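PDB 4XHB: sialidase B from Streptococcus pneumoniae serotype 4, which removes terminal sialic acid residues from oligosaccharides, glycoproteins and glycolipids by hydrolysing their alpha-ketosidic linkages. Local coordinates for residues I208-T213 with I288-V293. The protein carries 1 engineered substitution. Sequence-based numbering, arbitrary orientation. Where two conformers were deposited one is given.
Sequences IPTLYT and IDSSIV. With 17Y ((1R,2S)-cyclopentane-1,2-diol), chain B.
A water joins Ile208 to Ser290: it donates to Ile208 O at 2.9 Å and accepts from Ser290 N at 3.0 Å, bridging two segments that run almost parallel, with no direct hydrogen bond between them. Beside it, the two branches of Thr210 divide the work: the methyl CG2 packs 3.3 Å from Ser290 O, while the hydroxyl OG1 bonds to Ser222 OG, which is also hydrogen-bonded to Ser290 OG. Further along, in one of its two modelled conformers, Ile292 sets CG1 against Tyr212 CB at 3.7 Å, a provisional contact. The Tyr212 ring is sandwiched. Val293 CA makes a CH-pi contact over one of its broad, flat faces, 4.1 Å from the ring centroid, and CAF of the bound cyclopentanediol covers the other. The diol oxygen OAA accepts a nearly straight bond from Thr213 N (3.0 Å, 173°). At the opposite end Ile208 lays CG2 against Asp289 OD1 and also touches Tyr615, probably the nucleophile, which places this end of the contact beside the probable active site of the sialidase beta-propeller. Segment 208-213 pairs with strand 219-226 of one sheet, whereas 288-293 lies in a separate mixed sheet, between strands 301-308 and 451-459.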
ATOM      1  N   ILE A 208      -2.416   1.974   0.118  1.00  8.70           N
ATOM      2  CA  ILE A 208      -3.572   2.761  -0.329  1.00  8.67           C
ATOM      3  C   ILE A 208      -3.290   3.595  -1.594  1.00 12.00           C
ATOM      4  O   ILE A 208      -3.338   4.829  -1.561  1.00  9.63           O
ATOM      5  CB  ILE A 208      -4.116   3.682   0.786  1.00  8.91           C
ATOM      6  CG1 ILE A 208      -3.943   3.056   2.182  1.00 10.36           C
ATOM      7  CG2 ILE A 208      -5.575   3.971   0.536  1.00  9.94           C
ATOM      8  CD1 ILE A 208      -4.672   1.715   2.389  1.00  9.99           C
ATOM      9  N   PRO A 209      -2.998   2.914  -2.712  1.00 10.72           N
ATOM     10  CA  PRO A 209      -2.708   3.588  -3.985  1.00  9.14           C
ATOM     11  C   PRO A 209      -3.950   4.218  -4.616  1.00  9.21           C
ATOM     12  O   PRO A 209      -5.063   3.727  -4.407  1.00  9.70           O
ATOM     13  CB  PRO A 209      -2.211   2.440  -4.874  1.00 10.92           C
ATOM     14  CG  PRO A 209      -2.896   1.212  -4.324  1.00 10.52           C
ATOM     15  CD  PRO A 209      -2.924   1.445  -2.830  1.00  8.15           C
ATOM     16  N   THR A 210      -3.757   5.300  -5.376  1.00  9.54           N
ATOM     17  CA  THR A 210      -4.828   5.865  -6.196  1.00  8.16           C
ATOM     18  C   THR A 210      -4.271   6.166  -7.590  1.00 10.56           C
ATOM     19  O   THR A 210      -3.057   6.302  -7.756  1.00  8.49           O
ATOM     20  CB  THR A 210      -5.400   7.170  -5.616  1.00  9.63           C
ATOM     21  OG1 THR A 210      -4.498   8.254  -5.872  1.00 10.32           O
ATOM     22  CG2 THR A 210      -5.658   7.046  -4.091  1.00  9.15           C
ATOM     23  N   LEU A 211      -5.161   6.261  -8.579  1.00  8.08           N
ATOM     24  CA  LEU A 211      -4.780   6.671  -9.935  1.00 10.04           C
ATOM     25  C   LEU A 211      -5.916   7.489 -10.519  1.00  8.61           C
ATOM     26  O   LEU A 211      -7.084   7.201 -10.261  1.00 10.08           O
ATOM     27  CB  LEU A 211      -4.537   5.463 -10.848  1.00  8.42           C
ATOM     28  CG  LEU A 211      -3.262   4.621 -10.718  1.00  8.59           C
ATOM     29  CD1 LEU A 211      -3.387   3.347 -11.550  1.00  8.57           C
ATOM     30  CD2 LEU A 211      -2.027   5.410 -11.160  1.00 10.48           C
ATOM     31  N   TYR A 212      -5.577   8.495 -11.320  1.00  9.16           N
ATOM     32  CA  TYR A 212      -6.589   9.326 -11.959  1.00 10.12           C
ATOM     33  C   TYR A 212      -5.999   9.931 -13.230  1.00 10.38           C
ATOM     34  O   TYR A 212      -4.927  10.531 -13.191  1.00 10.59           O
ATOM     35  CB  TYR A 212      -7.059  10.444 -11.012  1.00 10.55           C
ATOM     36  CG  TYR A 212      -8.385  11.073 -11.424  1.00 10.95           C
ATOM     37  CD1 TYR A 212      -8.450  11.979 -12.477  1.00 10.76           C
ATOM     38  CD2 TYR A 212      -9.571  10.745 -10.766  1.00 11.89           C
ATOM     39  CE1 TYR A 212      -9.661  12.549 -12.865  1.00 14.82           C
ATOM     40  CE2 TYR A 212     -10.788  11.315 -11.139  1.00 10.92           C
ATOM     41  CZ  TYR A 212     -10.829  12.212 -12.191  1.00 11.39           C
ATOM     42  OH  TYR A 212     -12.035  12.772 -12.580  1.00 11.74           O
ATOM     43  N   THR A 213      -6.695   9.762 -14.351  1.00  9.60           N
ATOM     44  CA  THR A 213      -6.227  10.309 -15.625  1.00 11.87           C
ATOM     45  C   THR A 213      -6.762  11.722 -15.823  1.00 11.77           C
ATOM     46  O   THR A 213      -7.973  11.938 -15.846  1.00  9.74           O
ATOM     47  CB  THR A 213      -6.657   9.416 -16.804  1.00 11.99           C
ATOM     48  OG1 THR A 213      -6.188   8.084 -16.567  1.00 12.47           O
ATOM     49  CG2 THR A 213      -6.066   9.930 -18.141  1.00 10.42           C
ATOM     50  N   ILE A 288      -4.258   9.794   6.176  1.00 10.98           N
ATOM     51  CA  ILE A 288      -4.497   8.421   5.756  1.00 12.60           C
ATOM     52  C   ILE A 288      -5.668   8.396   4.791  1.00 13.15           C
ATOM     53  O   ILE A 288      -6.621   9.146   4.981  1.00 11.50           O
ATOM     54  CB  ILE A 288      -4.717   7.467   6.989  1.00 16.53           C
ATOM     55  CG1 ILE A 288      -4.936   6.015   6.551  1.00 15.44           C
ATOM     56  CG2 ILE A 288      -5.871   7.933   7.893  1.00 13.85           C
ATOM     57  CD1 ILE A 288      -4.926   5.038   7.727  1.00 12.84           C
ATOM     58  N   ASP A 289      -5.551   7.576   3.743  1.00 10.22           N
ATOM     59  CA  ASP A 289      -6.620   7.321   2.767  1.00  9.85           C
ATOM     60  C   ASP A 289      -6.915   8.538   1.903  1.00 12.23           C
ATOM     61  O   ASP A 289      -7.792   9.334   2.230  1.00 14.32           O
ATOM     62  CB  ASP A 289      -7.926   6.887   3.444  1.00 11.75           C
ATOM     63  CG  ASP A 289      -7.864   5.479   4.017  1.00 14.36           C
ATOM     64  OD1 ASP A 289      -6.859   4.777   3.787  1.00 12.77           O
ATOM     65  OD2 ASP A 289      -8.837   5.087   4.705  1.00 15.71           O
ATOM     66  N   SER A 290      -6.221   8.664   0.785  1.00  9.61           N
ATOM     67  CA  SER A 290      -6.444   9.804  -0.102  1.00  7.83           C
ATOM     68  C   SER A 290      -7.340   9.458  -1.277  1.00 10.86           C
ATOM     69  O   SER A 290      -7.537   8.287  -1.612  1.00  8.92           O
ATOM     70  CB  SER A 290      -5.105  10.366  -0.604  1.00  9.37           C
ATOM     71  OG  SER A 290      -4.392   9.376  -1.338  1.00 11.45           O
ATOM     72  N   SER A 291      -7.872  10.497  -1.912  1.00 10.99           N
ATOM     73  CA  SER A 291      -8.758  10.329  -3.055  1.00  9.90           C
ATOM     74  C   SER A 291      -8.594  11.567  -3.916  1.00 10.30           C
ATOM     75  O   SER A 291      -8.451  12.670  -3.394  1.00 10.22           O
ATOM     76  CB  SER A 291     -10.208  10.206  -2.588  1.00 10.37           C
ATOM     77  OG  SER A 291     -11.058   9.827  -3.660  1.00 12.37           O
ATOM     78  N   ILE A 292      -8.633  11.383  -5.228  1.00  9.28           N
ATOM     79  CA  ILE A 292      -8.407  12.502  -6.124  0.64  8.67           C
ATOM     80  C   ILE A 292      -9.492  12.627  -7.183  1.00  9.13           C
ATOM     81  O   ILE A 292     -10.128  11.649  -7.576  1.00 11.92           O
ATOM     82  CB  ILE A 292      -7.005  12.430  -6.765  0.64 10.75           C
ATOM     83  CG1 ILE A 292      -6.741  11.046  -7.352  0.64 12.35           C
ATOM     84  CG2 ILE A 292      -5.942  12.701  -5.710  0.64 10.01           C
ATOM     85  CD1 ILE A 292      -5.281  10.841  -7.747  0.64 11.61           C
ATOM     86  N   VAL A 293      -9.734  13.862  -7.602  1.00 10.16           N
ATOM     87  CA  VAL A 293     -10.646  14.123  -8.715  1.00 10.95           C
ATOM     88  C   VAL A 293     -10.139  15.348  -9.484  1.00 10.72           C
ATOM     89  O   VAL A 293      -9.401  16.171  -8.943  1.00 12.37           O
ATOM     90  CB  VAL A 293     -12.090  14.374  -8.230  1.00 10.25           C
ATOM     91  CG1 VAL A 293     -12.246  15.817  -7.753  1.00 12.55           C
ATOM     92  CG2 VAL A 293     -13.095  14.061  -9.358  1.00 10.34           C
TER
HETATM   93  OAA 17Y B 701      -9.348   8.456 -14.328  1.00 12.41           O
HETATM   94  CAF 17Y B 701     -10.398   9.290 -14.683  1.00 17.61           C
HETATM   95  CAD 17Y B 701     -10.634   9.209 -16.100  1.00 20.68           C
HETATM   96  CAC 17Y B 701     -12.106   9.376 -16.299  1.00 22.52           C
HETATM   97  CAE 17Y B 701     -12.742   9.283 -14.945  1.00 23.16           C
HETATM   98  CAG 17Y B 701     -11.686   8.688 -14.077  1.00 18.37           C
HETATM   99  OAB 17Y B 701     -11.617   7.343 -14.036  1.00 18.04           O
HETATM  100  O   HOH W   1      -3.761   7.199   0.061  1.00 10.03           O